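Local structure of penicillin-binding protein PbpB (Mycobacterium tuberculosis, 6KGH) at residues A218-A223 against G512-N517; N258-S263 against M388-M393. The protein cross-links the peptides of cell-wall peptidoglycan through a penicillin-sensitive transpeptidase domain and so takes part in building the mycobacterial cell wall. All blocks are in the same frame, centred on the assembly; numbering follows the deposited sequence.

Contact 1: residues A218-A223 against G512-N517; sequences AHNVSA and GIMLDN
Ser222 and Met514 form a hydrogen-bonded antiparallel pair. Ser222 N donates a hydrogen bond to Met514 O at 3.1 Å, and Met514 N donates one to Ser222 O at 3.0 Å. Two more backbone bonds follow. Asp516 N donates to Asn220 O at 3.0 Å, and His219 N donates to Asp516 O at 2.9 Å in the carbonyl plane. Both backbone polar atoms of Asp516 are thus used across the contact. Met514 O has a second donor, a water 3.3 Å away that also bonds Ser222 OG. The hydroxyl is turned between its own backbone N and carbonyl carbon (chi1 48°), where this water can join it to the neighbouring strand.

The Asp516 carboxylate lies obliquely to the His219 imidazole, their planes 59° apart. Its OD1 is bonded by Gln481. Asn517 OD1 accepts from Tyr494 N.

On the apolar face, Val221 and Leu515 lie side by side, with Val221 CG1 3.7 Å from Leu515 CD1. Ala223 and Ile513 share this face.

These are two adjacent strands of the antiparallel transpeptidase sheet. Ala237 of strand 233-238 and the following Asp239 bond Ala223 and Val221 on their other edge, and strand 493-502 bonds that of 512-516. Helix 199-216 covers Val221 and Ala223, while helix 531-544 packs on Ile513. Met514 points to the other face, against Trp495, Thr497 and Phe265.

Contact 2: residues N258-S263 against M388-M393; sequences NPAVSS and MTLLQM. With NA (sodium ion), chain E.
Ala260 and Val261, on the short helix 259-262, meet Thr389, Leu390 and Leu391 at the start of helix 390-401. Thr389 is the N-cap of that helix and forms a capping box with Gln392, within the transpeptidase domain. Gln392 N donates to Thr389 OG1 at 3.1 Å, almost straight at 169°. Thr389 N donates to Gln392 OE1 in return, at 3.0 Å. With chi1 at 64°, the Thr389 hydroxyl is held over the amides of the first turn, within reach of Gln392 N.

Hydrogen bonds also join the segments. Leu391 N donates to Ala260 O at 3.2 Å, with the donor tilted 18° from the carbonyl plane. This amide belongs to the first turn, where the helix itself offers no carbonyl four residues back. A water also links the segments: it accepts from Leu390 N at 3.0 Å and donates to Pro259 O and Ser263 O.

The apolar contacts are few. Val261 CG1 lies 3.9 Å from Leu391 CD2, the two side chains running side by side. Ala260 CB and Leu390 CB are 4.4 Å apart. Val224 of strand 221-227 touches Ala260, Leu390 and Leu391 together.

A methyl-to-carbonyl contact is separate from these: Thr389 CG2 lies 3.3 Å from Val261 O.

The last interaction is with a metal. Gln392 NE2 is held by the carbonyls of Gln352 and Ala363, and Gln392 OE1, already bonded by Thr389 N, also binds a sodium ion at 2.9 Å.

In the fold
Contacts 1 and 2 lie in the same transpeptidase domain, with centres 11 Å apart. Contact 1 pairs two strands of the sheet, and contact 2 packs on the sheet face that carries Ser222. In the chain, both segments of contact 2 fall between 218-223 and 512-517. Leu390 joins the two directly: its CD2 is 3.4 Å from Ser222 OG, and its CD1 is 3.7 Å from Gly512 C. Met393 CE reaches Ile513 O at 3.7 Å. The side chain of Met514 is about 12 Å from that of Ser269, the serine that probably forms the acyl-ester intermediate, and about 13 Å from the sodium ion of contact 2.

Contact 1: residues A218-A223 against G512-N517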
loop_
_atom_site.group_PDB
_atom_site.type_symbol
_atom_site.label_atom_id
_atom_site.label_comp_id
_atom_site.label_asym_id
_atom_site.label_seq_id
_atom_site.Cartn_x
_atom_site.Cartn_y
_atom_site.Cartn_z
ATOM N N ALA A 218 -6.691 -5.215 16.007
ATOM C CA ALA A 218 -7.421 -4.899 14.776
ATOM C C ALA A 218 -8.179 -6.116 14.238
ATOM O O ALA A 218 -7.818 -7.272 14.493
ATOM C CB ALA A 218 -6.464 -4.386 13.696
ATOM N N HIS A 219 -9.233 -5.840 13.458
ATOM C CA HIS A 219 -9.964 -6.910 12.775
ATOM C C HIS A 219 -9.071 -7.610 11.762
ATOM O O HIS A 219 -9.237 -8.804 11.491
ATOM C CB HIS A 219 -11.175 -6.377 11.995
ATOM C CG HIS A 219 -12.229 -5.702 12.809
ATOM N ND1 HIS A 219 -13.264 -5.004 12.217
ATOM C CD2 HIS A 219 -12.434 -5.625 14.147
ATOM C CE1 HIS A 219 -14.051 -4.512 13.156
ATOM N NE2 HIS A 219 -13.572 -4.875 14.335
ATOM N N ASN A 220 -8.195 -6.850 11.110
ATOM C CA ASN A 220 -7.279 -7.384 10.109
ATOM C C ASN A 220 -6.189 -6.352 9.874
ATOM O O ASN A 220 -6.348 -5.173 10.191
ATOM C CB ASN A 220 -7.984 -7.756 8.797
ATOM C CG ASN A 220 -8.963 -6.704 8.334
ATOM O OD1 ASN A 220 -10.174 -6.772 8.615
ATOM N ND2 ASN A 220 -8.447 -5.710 7.632
ATOM N N VAL A 221 -5.056 -6.822 9.360
ATOM C CA VAL A 221 -3.904 -5.972 9.085
ATOM C C VAL A 221 -3.356 -6.412 7.735
ATOM O O VAL A 221 -3.426 -7.590 7.379
ATOM C CB VAL A 221 -2.820 -6.066 10.195
ATOM C CG1 VAL A 221 -1.552 -5.203 9.856
ATOM C CG2 VAL A 221 -3.394 -5.648 11.569
ATOM N N SER A 222 -2.833 -5.451 6.971
ATOM C CA SER A 222 -2.207 -5.752 5.698
ATOM C C SER A 222 -1.071 -4.762 5.475
ATOM O O SER A 222 -1.040 -3.681 6.066
ATOM C CB SER A 222 -3.218 -5.703 4.545
ATOM O OG SER A 222 -3.991 -4.520 4.606
ATOM N N ALA A 223 -0.127 -5.157 4.624
ATOM C CA ALA A 223 1.034 -4.335 4.323
ATOM C C ALA A 223 1.509 -4.659 2.912
ATOM O O ALA A 223 1.361 -5.788 2.430
ATOM C CB ALA A 223 2.175 -4.527 5.346
ATOM N N GLY A 512 3.404 0.532 2.745
ATOM C CA GLY A 512 2.047 0.926 3.101
ATOM C C GLY A 512 1.392 -0.104 4.000
ATOM O O GLY A 512 1.474 -1.306 3.742
ATOM N N ILE A 513 0.708 0.385 5.028
ATOM C CA ILE A 513 0.133 -0.427 6.099
ATOM C C ILE A 513 -1.296 0.032 6.334
ATOM O O ILE A 513 -1.565 1.234 6.371
ATOM C CB ILE A 513 0.943 -0.277 7.410
ATOM C CG1 ILE A 513 2.365 -0.824 7.228
ATOM C CG2 ILE A 513 0.227 -0.958 8.572
ATOM C CD1 ILE A 513 3.370 -0.244 8.204
ATOM N N MET A 514 -2.207 -0.911 6.548
ATOM C CA MET A 514 -3.533 -0.566 7.041
ATOM C C MET A 514 -3.905 -1.481 8.200
ATOM O O MET A 514 -3.680 -2.695 8.132
ATOM C CB MET A 514 -4.590 -0.652 5.929
ATOM C CG MET A 514 -5.975 -0.168 6.391
ATOM S SD MET A 514 -6.999 -1.460 7.170
ATOM C CE MET A 514 -7.670 -2.318 5.742
ATOM N N LEU A 515 -4.461 -0.883 9.260
ATOM C CA LEU A 515 -5.026 -1.581 10.417
ATOM C C LEU A 515 -6.520 -1.307 10.464
ATOM O O LEU A 515 -6.934 -0.149 10.449
ATOM C CB LEU A 515 -4.408 -1.089 11.729
ATOM C CG LEU A 515 -3.046 -1.550 12.262
ATOM C CD1 LEU A 515 -2.075 -1.746 11.159
ATOM C CD2 LEU A 515 -2.482 -0.531 13.281
ATOM N N ASP A 516 -7.324 -2.360 10.545
ATOM C CA ASP A 516 -8.774 -2.207 10.577
ATOM C C ASP A 516 -9.219 -2.083 12.033
ATOM O O ASP A 516 -9.374 -3.083 12.736
ATOM C CB ASP A 516 -9.439 -3.386 9.881
ATOM C CG ASP A 516 -10.962 -3.304 9.895
ATOM O OD1 ASP A 516 -11.551 -2.423 10.577
ATOM O OD2 ASP A 516 -11.565 -4.139 9.201
ATOM N N ASN A 517 -9.439 -0.851 12.473
ATOM C CA ASN A 517 -9.966 -0.552 13.800
ATOM C C ASN A 517 -9.170 -1.199 14.936
ATOM O O ASN A 517 -9.706 -2.005 15.697
ATOM C CB ASN A 517 -11.435 -0.944 13.896
ATOM C CG ASN A 517 -12.137 -0.227 15.042
ATOM O OD1 ASN A 517 -11.907 0.965 15.277
ATOM N ND2 ASN A 517 -12.977 -0.944 15.762
HETATM O O HOH W 1 -5.888 -4.700 6.830
#

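Contact 2: residues N258-S263 against M388-M393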
loop_
_atom_site.group_PDB
_atom_site.type_symbol
_atom_site.label_atom_id
_atom_site.label_comp_id
_atom_site.label_asym_id
_atom_site.label_seq_id
_atom_site.Cartn_x
_atom_site.Cartn_y
_atom_site.Cartn_z
ATOM N N ASN A 258 -7.047 -11.714 -0.984
ATOM C CA ASN A 258 -5.911 -10.789 -1.068
ATOM C C ASN A 258 -6.427 -9.372 -0.859
ATOM O O ASN A 258 -6.498 -8.570 -1.803
ATOM C CB ASN A 258 -5.205 -10.944 -2.419
ATOM C CG ASN A 258 -3.816 -10.310 -2.443
ATOM O OD1 ASN A 258 -3.255 -9.963 -1.402
ATOM N ND2 ASN A 258 -3.247 -10.178 -3.644
ATOM N N PRO A 259 -6.825 -9.038 0.379
ATOM C CA PRO A 259 -7.435 -7.722 0.628
ATOM C C PRO A 259 -6.591 -6.545 0.180
ATOM O O PRO A 259 -7.164 -5.503 -0.159
ATOM C CB PRO A 259 -7.645 -7.696 2.155
ATOM C CG PRO A 259 -6.891 -8.834 2.691
ATOM C CD PRO A 259 -6.769 -9.861 1.603
ATOM N N ALA A 260 -5.256 -6.674 0.167
ATOM C CA ALA A 260 -4.406 -5.560 -0.256
ATOM C C ALA A 260 -4.795 -5.044 -1.636
ATOM O O ALA A 260 -4.589 -3.866 -1.934
ATOM C CB ALA A 260 -2.922 -5.969 -0.274
ATOM N N VAL A 261 -5.372 -5.894 -2.487
ATOM C CA VAL A 261 -5.842 -5.435 -3.788
ATOM C C VAL A 261 -7.357 -5.504 -3.942
ATOM O O VAL A 261 -7.902 -4.789 -4.797
ATOM C CB VAL A 261 -5.154 -6.196 -4.939
ATOM C CG1 VAL A 261 -3.631 -6.213 -4.721
ATOM C CG2 VAL A 261 -5.703 -7.611 -5.045
ATOM N N SER A 262 -8.060 -6.326 -3.145
ATOM C CA SER A 262 -9.492 -6.533 -3.334
ATOM C C SER A 262 -10.393 -5.609 -2.518
ATOM O O SER A 262 -11.576 -5.484 -2.853
ATOM C CB SER A 262 -9.878 -7.966 -2.963
ATOM O OG SER A 262 -9.887 -8.079 -1.555
ATOM N N SER A 263 -9.908 -4.997 -1.438
ATOM C CA SER A 263 -10.804 -4.456 -0.410
ATOM C C SER A 263 -10.504 -2.993 -0.130
ATOM O O SER A 263 -9.707 -2.687 0.756
ATOM C CB SER A 263 -10.700 -5.284 0.878
ATOM O OG SER A 263 -10.914 -6.657 0.568
ATOM N N MET A 388 -9.830 3.602 -1.682
ATOM C CA MET A 388 -8.686 3.079 -2.405
ATOM C C MET A 388 -8.248 1.790 -1.739
ATOM O O MET A 388 -8.501 1.568 -0.553
ATOM C CB MET A 388 -7.504 4.063 -2.404
ATOM C CG MET A 388 -6.891 4.278 -0.999
ATOM S SD MET A 388 -5.590 5.569 -0.948
ATOM C CE MET A 388 -6.556 6.981 -1.467
ATOM N N THR A 389 -7.553 0.963 -2.508
ATOM C CA THR A 389 -6.912 -0.218 -1.965
ATOM C C THR A 389 -5.583 0.156 -1.320
ATOM O O THR A 389 -5.030 1.240 -1.542
ATOM C CB THR A 389 -6.684 -1.261 -3.064
ATOM O OG1 THR A 389 -5.774 -0.725 -4.024
ATOM C CG2 THR A 389 -8.003 -1.623 -3.762
ATOM N N LEU A 390 -5.060 -0.772 -0.518
ATOM C CA LEU A 390 -3.729 -0.588 0.053
ATOM C C LEU A 390 -2.683 -0.427 -1.044
ATOM O O LEU A 390 -1.721 0.331 -0.890
ATOM C CB LEU A 390 -3.375 -1.787 0.952
ATOM C CG LEU A 390 -2.043 -1.642 1.710
ATOM C CD1 LEU A 390 -2.049 -0.358 2.557
ATOM C CD2 LEU A 390 -1.759 -2.853 2.610
ATOM N N LEU A 391 -2.826 -1.174 -2.142
ATOM C CA LEU A 391 -1.851 -1.089 -3.226
ATOM C C LEU A 391 -1.885 0.284 -3.889
ATOM O O LEU A 391 -0.834 0.892 -4.142
ATOM C CB LEU A 391 -2.113 -2.194 -4.257
ATOM C CG LEU A 391 -1.116 -2.249 -5.430
ATOM C CD1 LEU A 391 0.312 -2.541 -4.963
ATOM C CD2 LEU A 391 -1.584 -3.322 -6.399
ATOM N N GLN A 392 -3.092 0.786 -4.181
ATOM C CA GLN A 392 -3.220 2.139 -4.720
ATOM C C GLN A 392 -2.617 3.164 -3.773
ATOM O O GLN A 392 -1.931 4.097 -4.215
ATOM C CB GLN A 392 -4.689 2.482 -4.966
ATOM C CG GLN A 392 -5.355 1.721 -6.095
ATOM C CD GLN A 392 -6.823 2.089 -6.222
ATOM O OE1 GLN A 392 -7.513 2.251 -5.218
ATOM N NE2 GLN A 392 -7.298 2.262 -7.452
ATOM N N MET A 393 -2.901 3.029 -2.469
ATOM C CA MET A 393 -2.351 3.950 -1.474
ATOM C C MET A 393 -0.833 3.931 -1.514
ATOM O O MET A 393 -0.181 4.983 -1.586
ATOM C CB MET A 393 -2.861 3.571 -0.067
ATOM C CG MET A 393 -2.362 4.496 1.059
ATOM S SD MET A 393 -2.704 3.823 2.705
ATOM C CE MET A 393 -1.190 2.993 3.094
HETATM NA NA NA E . -8.783 4.756 -5.743
HETATM O O HOH W 2 -7.030 -2.764 0.419
#